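Local atomic coordinates of DnaJ homolog subfamily C member 3 (Mus musculus, PDB entry 3IEG), a protein that acts as a co-chaperone in the endoplasmic reticulum unfolded protein response, binding misfolded proteins through its TPR domain, stimulating HSC70 ATPase activity and restraining the eIF2-alpha kinase GCN2. Residues K12-A16 with G17-D21; A1-E4 with K5-L9. All blocks are in the same frame, centred on the assembly; numbering follows the deposited sequence.

Contact 1 (K12-A16 with G17-D21); sequences KLLAA and GQLAD
A Schellman motif ends helix 2-15 where L13 and L14 are met by G17 and Q18, in the tight turn between the two helices of TPR 1. The backbone N of Q18 reaches back to L13 O at 3.0 Å, with the donor tilted from the carbonyl plane. G17 N is bonded to L14 O, also at 3.0 Å, but stands well above that carbonyl's plane, 62° out of it, as the chain peels away from the helix. G17 makes the reversal with a positive phi of 85°; a side chain there would be jammed against the carbonyl oxygen of A16, so the position calls for glycine. Directly after it, Q18 occupies the N-cap position of helix 19-32.

L13 spans the junction with its two methyls. Its CG lies beside the backbone N and anti to the carbonyl carbon (chi1 -71°), which sets the two methyls against the start of the new helix: CD1 comes to 3.8 Å from D21 CB, while CD2 lies 4.1 Å from Q18 CB, the leucine and glutamine side chains crossing at a slant. Around on another side of the turn, L14 CD2 touches L19 CD2 at 3.8 Å, although both CB atoms set out away from the opposing segment.

Beyond the turn, L13 continues along helix 19-32 onto A22 and Q25. L14 and L19 face helix 37-50, resting on V46 and M50, so this leucine pair joins the first helical hairpin to the opening helix of TPR 2.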
ATOM      1  N   LYS A  12      14.375 -33.654 -21.540  1.00 40.03           N
ATOM      2  CA  LYS A  12      15.825 -33.426 -21.513  1.00 40.23           C
ATOM      3  C   LYS A  12      16.125 -31.988 -21.105  1.00 39.38           C
ATOM      4  O   LYS A  12      16.879 -31.750 -20.153  1.00 39.52           O
ATOM      5  CB  LYS A  12      16.456 -33.715 -22.877  1.00 40.20           C
ATOM      6  CG  LYS A  12      16.625 -35.189 -23.221  1.00 41.54           C
ATOM      7  CD  LYS A  12      17.245 -35.330 -24.623  1.00 42.05           C
ATOM      8  CE  LYS A  12      18.008 -36.656 -24.808  1.00 45.14           C
ATOM      9  NZ  LYS A  12      17.081 -37.846 -24.850  1.00 46.56           N
ATOM     10  N   LEU A  13      15.512 -31.039 -21.815  1.00 38.17           N
ATOM     11  CA  LEU A  13      15.697 -29.618 -21.529  1.00 37.08           C
ATOM     12  C   LEU A  13      15.316 -29.267 -20.096  1.00 36.58           C
ATOM     13  O   LEU A  13      16.047 -28.539 -19.429  1.00 36.49           O
ATOM     14  CB  LEU A  13      14.932 -28.752 -22.539  1.00 36.86           C
ATOM     15  CG  LEU A  13      15.510 -28.741 -23.961  1.00 36.65           C
ATOM     16  CD1 LEU A  13      14.537 -28.139 -24.973  1.00 35.86           C
ATOM     17  CD2 LEU A  13      16.873 -28.036 -24.024  1.00 34.83           C
ATOM     18  N   LEU A  14      14.190 -29.800 -19.620  1.00 36.01           N
ATOM     19  CA  LEU A  14      13.769 -29.590 -18.235  1.00 35.69           C
ATOM     20  C   LEU A  14      14.827 -30.096 -17.268  1.00 35.47           C
ATOM     21  O   LEU A  14      15.228 -29.371 -16.361  1.00 35.28           O
ATOM     22  CB  LEU A  14      12.441 -30.281 -17.932  1.00 35.65           C
ATOM     23  CG  LEU A  14      11.516 -29.772 -16.807  1.00 36.60           C
ATOM     24  CD1 LEU A  14      11.056 -30.935 -15.929  1.00 36.53           C
ATOM     25  CD2 LEU A  14      12.116 -28.674 -15.918  1.00 36.69           C
ATOM     26  N   ALA A  15      15.273 -31.339 -17.467  1.00 35.41           N
ATOM     27  CA  ALA A  15      16.293 -31.954 -16.607  1.00 35.30           C
ATOM     28  C   ALA A  15      17.557 -31.092 -16.528  1.00 35.19           C
ATOM     29  O   ALA A  15      18.144 -30.948 -15.454  1.00 35.19           O
ATOM     30  CB  ALA A  15      16.635 -33.359 -17.101  1.00 35.33           C
ATOM     31  N   ALA A  16      17.939 -30.511 -17.668  1.00 34.71           N
ATOM     32  CA  ALA A  16      19.118 -29.656 -17.788  1.00 34.34           C
ATOM     33  C   ALA A  16      18.925 -28.220 -17.290  1.00 34.04           C
ATOM     34  O   ALA A  16      19.860 -27.427 -17.329  1.00 34.44           O
ATOM     35  CB  ALA A  16      19.613 -29.645 -19.234  1.00 34.37           C
ATOM     36  N   GLY A  17      17.728 -27.874 -16.835  1.00 33.58           N
ATOM     37  CA  GLY A  17      17.478 -26.526 -16.315  1.00 32.96           C
ATOM     38  C   GLY A  17      17.131 -25.465 -17.346  1.00 32.74           C
ATOM     39  O   GLY A  17      16.918 -24.305 -16.989  1.00 32.85           O
ATOM     40  N   GLN A  18      17.059 -25.847 -18.620  1.00 32.45           N
ATOM     41  CA  GLN A  18      16.651 -24.917 -19.669  1.00 32.84           C
ATOM     42  C   GLN A  18      15.123 -24.828 -19.727  1.00 32.00           C
ATOM     43  O   GLN A  18      14.458 -25.492 -20.520  1.00 32.28           O
ATOM     44  CB  GLN A  18      17.293 -25.279 -21.013  1.00 32.70           C
ATOM     45  CG  GLN A  18      18.818 -24.986 -21.073  1.00 34.26           C
ATOM     46  CD  GLN A  18      19.465 -25.468 -22.382  1.00 35.65           C
ATOM     47  OE1 GLN A  18      19.384 -24.797 -23.426  1.00 37.79           O
ATOM     48  NE2 GLN A  18      20.111 -26.643 -22.327  1.00 39.61           N
ATOM     49  N   LEU A  19      14.575 -23.997 -18.850  1.00 31.37           N
ATOM     50  CA  LEU A  19      13.140 -23.966 -18.593  1.00 30.45           C
ATOM     51  C   LEU A  19      12.347 -23.401 -19.755  1.00 30.11           C
ATOM     52  O   LEU A  19      11.335 -23.982 -20.156  1.00 29.99           O
ATOM     53  CB  LEU A  19      12.837 -23.189 -17.312  1.00 29.79           C
ATOM     54  CG  LEU A  19      13.607 -23.586 -16.050  1.00 30.21           C
ATOM     55  CD1 LEU A  19      13.130 -22.735 -14.861  1.00 29.91           C
ATOM     56  CD2 LEU A  19      13.478 -25.083 -15.721  1.00 29.36           C
ATOM     57  N   ALA A  20      12.801 -22.270 -20.285  1.00 29.91           N
ATOM     58  CA  ALA A  20      12.104 -21.605 -21.377  1.00 29.87           C
ATOM     59  C   ALA A  20      12.096 -22.498 -22.604  1.00 30.12           C
ATOM     60  O   ALA A  20      11.063 -22.671 -23.247  1.00 30.54           O
ATOM     61  CB  ALA A  20      12.729 -20.274 -21.679  1.00 29.51           C
ATOM     62  N   ASP A  21      13.237 -23.105 -22.905  1.00 29.89           N
ATOM     63  CA  ASP A  21      13.304 -24.029 -24.020  1.00 30.17           C
ATOM     64  C   ASP A  21      12.420 -25.256 -23.814  1.00 29.55           C
ATOM     65  O   ASP A  21      11.773 -25.705 -24.751  1.00 29.14           O
ATOM     66  CB  ASP A  21      14.750 -24.433 -24.290  1.00 30.64           C
ATOM     67  CG  ASP A  21      15.615 -23.251 -24.673  1.00 32.65           C
ATOM     68  OD1 ASP A  21      15.069 -22.202 -25.105  1.00 33.46           O
ATOM     69  OD2 ASP A  21      16.850 -23.371 -24.535  1.00 36.53           O
TER

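Contact 2 (A1-E4 with K5-L9); sequences ADVE and KHLEL
The ring of H6 and the aliphatic branches of L7 fold back on the carbonyls of D2 and V3, one turn earlier in helix 2-15. D2 O sits 3.2 Å from H6 CD2, meeting the ring obliquely; with CG beside the backbone N (chi1 -78°), the imidazole hangs alongside the preceding turn. The same oxygen accepts the backbone N of H6 at 2.9 Å. L7 does much the same one residue on: its CG sits 3.4 Å from V3 O, which also takes L7 N. Its CD1 runs next to V3 CG1 at 4.1 Å, the two side chains side by side and pointing the same way. E4 bends at chi2 (54°), bringing OE2 to 4.0 Å from L7 CD1 across the leucine.

Helical i to i+4 bonds set this spacing. K5 N binds A1 O at 3.2 Å from above the carbonyl plane, and E8 N binds E4 O at 3.0 Å with a straighter approach. Further out, A28 and A29 of helix 19-32 lie against H6, while L7 touches F26, N36, I38 and R42, and V3 rests on D33 and N36. Were H6 an alanine, the side of the helix facing A28 and A29 would probably lose its imidazole filling and leave a gap there, while the backbone bond to D2 O would remain.

Chemically the contact divides along the helix. V3 and L7 make an apolar strip packed against helices 19-32 and 37-50 and the loop that joins them, whereas the carboxylate of E8 forms a salt bridge with K12, one turn further along, consistent with an amphipathic first helix.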
ATOM      1  N   ALA A   1       3.836 -38.343 -32.933  1.00 51.80           N
ATOM      2  CA  ALA A   1       5.245 -38.639 -33.331  1.00 52.12           C
ATOM      3  C   ALA A   1       6.113 -37.379 -33.380  1.00 52.35           C
ATOM      4  O   ALA A   1       7.256 -37.393 -32.926  1.00 52.28           O
ATOM      5  CB  ALA A   1       5.287 -39.372 -34.658  1.00 52.16           C
ATOM      6  N   ASP A   2       5.585 -36.300 -33.952  1.00 52.79           N
ATOM      7  CA  ASP A   2       6.216 -34.986 -33.808  1.00 53.11           C
ATOM      8  C   ASP A   2       6.022 -34.542 -32.364  1.00 52.57           C
ATOM      9  O   ASP A   2       6.963 -34.071 -31.716  1.00 52.33           O
ATOM     10  CB  ASP A   2       5.611 -33.955 -34.763  1.00 53.72           C
ATOM     11  CG  ASP A   2       5.942 -34.248 -36.216  1.00 56.07           C
ATOM     12  OD1 ASP A   2       7.006 -33.779 -36.693  1.00 57.47           O
ATOM     13  OD2 ASP A   2       5.148 -34.968 -36.870  1.00 58.42           O
ATOM     14  N   VAL A   3       4.793 -34.732 -31.880  1.00 51.84           N
ATOM     15  CA  VAL A   3       4.427 -34.554 -30.475  1.00 51.13           C
ATOM     16  C   VAL A   3       5.356 -35.312 -29.530  1.00 50.78           C
ATOM     17  O   VAL A   3       5.856 -34.749 -28.565  1.00 50.57           O
ATOM     18  CB  VAL A   3       2.976 -35.014 -30.225  1.00 50.85           C
ATOM     19  CG1 VAL A   3       2.602 -34.879 -28.757  1.00 50.51           C
ATOM     20  CG2 VAL A   3       2.032 -34.224 -31.085  1.00 50.68           C
ATOM     21  N   GLU A   4       5.586 -36.588 -29.824  1.00 50.72           N
ATOM     22  CA  GLU A   4       6.427 -37.439 -28.989  1.00 50.73           C
ATOM     23  C   GLU A   4       7.856 -36.919 -28.935  1.00 50.18           C
ATOM     24  O   GLU A   4       8.510 -36.963 -27.894  1.00 50.05           O
ATOM     25  CB  GLU A   4       6.419 -38.876 -29.518  1.00 51.02           C
ATOM     26  CG  GLU A   4       6.726 -39.921 -28.447  1.00 52.94           C
ATOM     27  CD  GLU A   4       5.801 -39.805 -27.241  1.00 54.89           C
ATOM     28  OE1 GLU A   4       4.566 -39.896 -27.424  1.00 55.62           O
ATOM     29  OE2 GLU A   4       6.310 -39.616 -26.110  1.00 55.71           O
ATOM     30  N   LYS A   5       8.325 -36.426 -30.073  1.00 49.77           N
ATOM     31  CA  LYS A   5       9.671 -35.900 -30.197  1.00 49.36           C
ATOM     32  C   LYS A   5       9.802 -34.593 -29.414  1.00 48.34           C
ATOM     33  O   LYS A   5      10.828 -34.345 -28.779  1.00 48.39           O
ATOM     34  CB  LYS A   5      10.025 -35.712 -31.678  1.00 49.77           C
ATOM     35  CG  LYS A   5      11.464 -36.069 -32.027  1.00 51.35           C
ATOM     36  CD  LYS A   5      12.419 -34.882 -31.838  1.00 54.00           C
ATOM     37  CE  LYS A   5      13.821 -35.343 -31.399  1.00 55.41           C
ATOM     38  NZ  LYS A   5      14.407 -36.434 -32.252  1.00 55.75           N
ATOM     39  N   HIS A   6       8.754 -33.771 -29.451  1.00 46.97           N
ATOM     40  CA  HIS A   6       8.708 -32.554 -28.652  1.00 45.70           C
ATOM     41  C   HIS A   6       8.694 -32.879 -27.157  1.00 44.93           C
ATOM     42  O   HIS A   6       9.370 -32.223 -26.365  1.00 44.59           O
ATOM     43  CB  HIS A   6       7.495 -31.698 -29.016  1.00 45.53           C
ATOM     44  CG  HIS A   6       7.657 -30.921 -30.284  1.00 45.51           C
ATOM     45  ND1 HIS A   6       8.677 -30.016 -30.480  1.00 45.70           N
ATOM     46  CD2 HIS A   6       6.907 -30.890 -31.413  1.00 45.92           C
ATOM     47  CE1 HIS A   6       8.560 -29.473 -31.679  1.00 46.37           C
ATOM     48  NE2 HIS A   6       7.494 -29.986 -32.267  1.00 46.33           N
ATOM     49  N   LEU A   7       7.935 -33.905 -26.786  1.00 44.01           N
ATOM     50  CA  LEU A   7       7.830 -34.309 -25.394  1.00 43.67           C
ATOM     51  C   LEU A   7       9.171 -34.741 -24.842  1.00 43.74           C
ATOM     52  O   LEU A   7       9.583 -34.294 -23.773  1.00 43.81           O
ATOM     53  CB  LEU A   7       6.801 -35.421 -25.226  1.00 43.24           C
ATOM     54  CG  LEU A   7       5.343 -34.971 -25.229  1.00 42.98           C
ATOM     55  CD1 LEU A   7       4.413 -36.171 -25.351  1.00 42.19           C
ATOM     56  CD2 LEU A   7       5.018 -34.141 -23.982  1.00 43.09           C
ATOM     57  N   GLU A   8       9.852 -35.594 -25.598  1.00 44.04           N
ATOM     58  CA  GLU A   8      11.141 -36.156 -25.214  1.00 44.34           C
ATOM     59  C   GLU A   8      12.210 -35.070 -25.030  1.00 43.73           C
ATOM     60  O   GLU A   8      12.904 -35.036 -24.003  1.00 43.56           O
ATOM     61  CB  GLU A   8      11.561 -37.220 -26.245  1.00 44.92           C
ATOM     62  CG  GLU A   8      12.933 -37.875 -26.022  1.00 47.60           C
ATOM     63  CD  GLU A   8      13.162 -38.369 -24.589  1.00 51.35           C
ATOM     64  OE1 GLU A   8      12.184 -38.749 -23.886  1.00 52.52           O
ATOM     65  OE2 GLU A   8      14.344 -38.376 -24.176  1.00 52.48           O
ATOM     66  N   LEU A   9      12.316 -34.178 -26.017  1.00 43.04           N
ATOM     67  CA  LEU A   9      13.243 -33.048 -25.961  1.00 42.64           C
ATOM     68  C   LEU A   9      13.010 -32.173 -24.719  1.00 42.02           C
ATOM     69  O   LEU A   9      13.953 -31.869 -23.975  1.00 42.19           O
ATOM     70  CB  LEU A   9      13.126 -32.205 -27.237  1.00 42.77           C
ATOM     71  CG  LEU A   9      14.376 -31.891 -28.081  1.00 44.21           C
ATOM     72  CD1 LEU A   9      15.431 -31.031 -27.342  1.00 44.92           C
ATOM     73  CD2 LEU A   9      15.016 -33.184 -28.637  1.00 45.60           C
TER

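In the fold
Both contacts belong to TPR 1 and use helix 2-15: contact 2 forms its opening turns and contact 1 closes it and starts helix 19-32. Their centres are about 14 Å apart, and they lie on the same side of the chain's centre, contact 2 about 46 Å and contact 1 about 37 Å from it, at the N-terminal end of the superhelix. Helix 19-32, whose first turn belongs to contact 1, runs back past contact 2: its Q25 touches both L13 and L9. Misfolded proteins bind a hydrophobic groove within the first two TPR repeats; both contacts lie in the first of these, though none of their residues is known to line it.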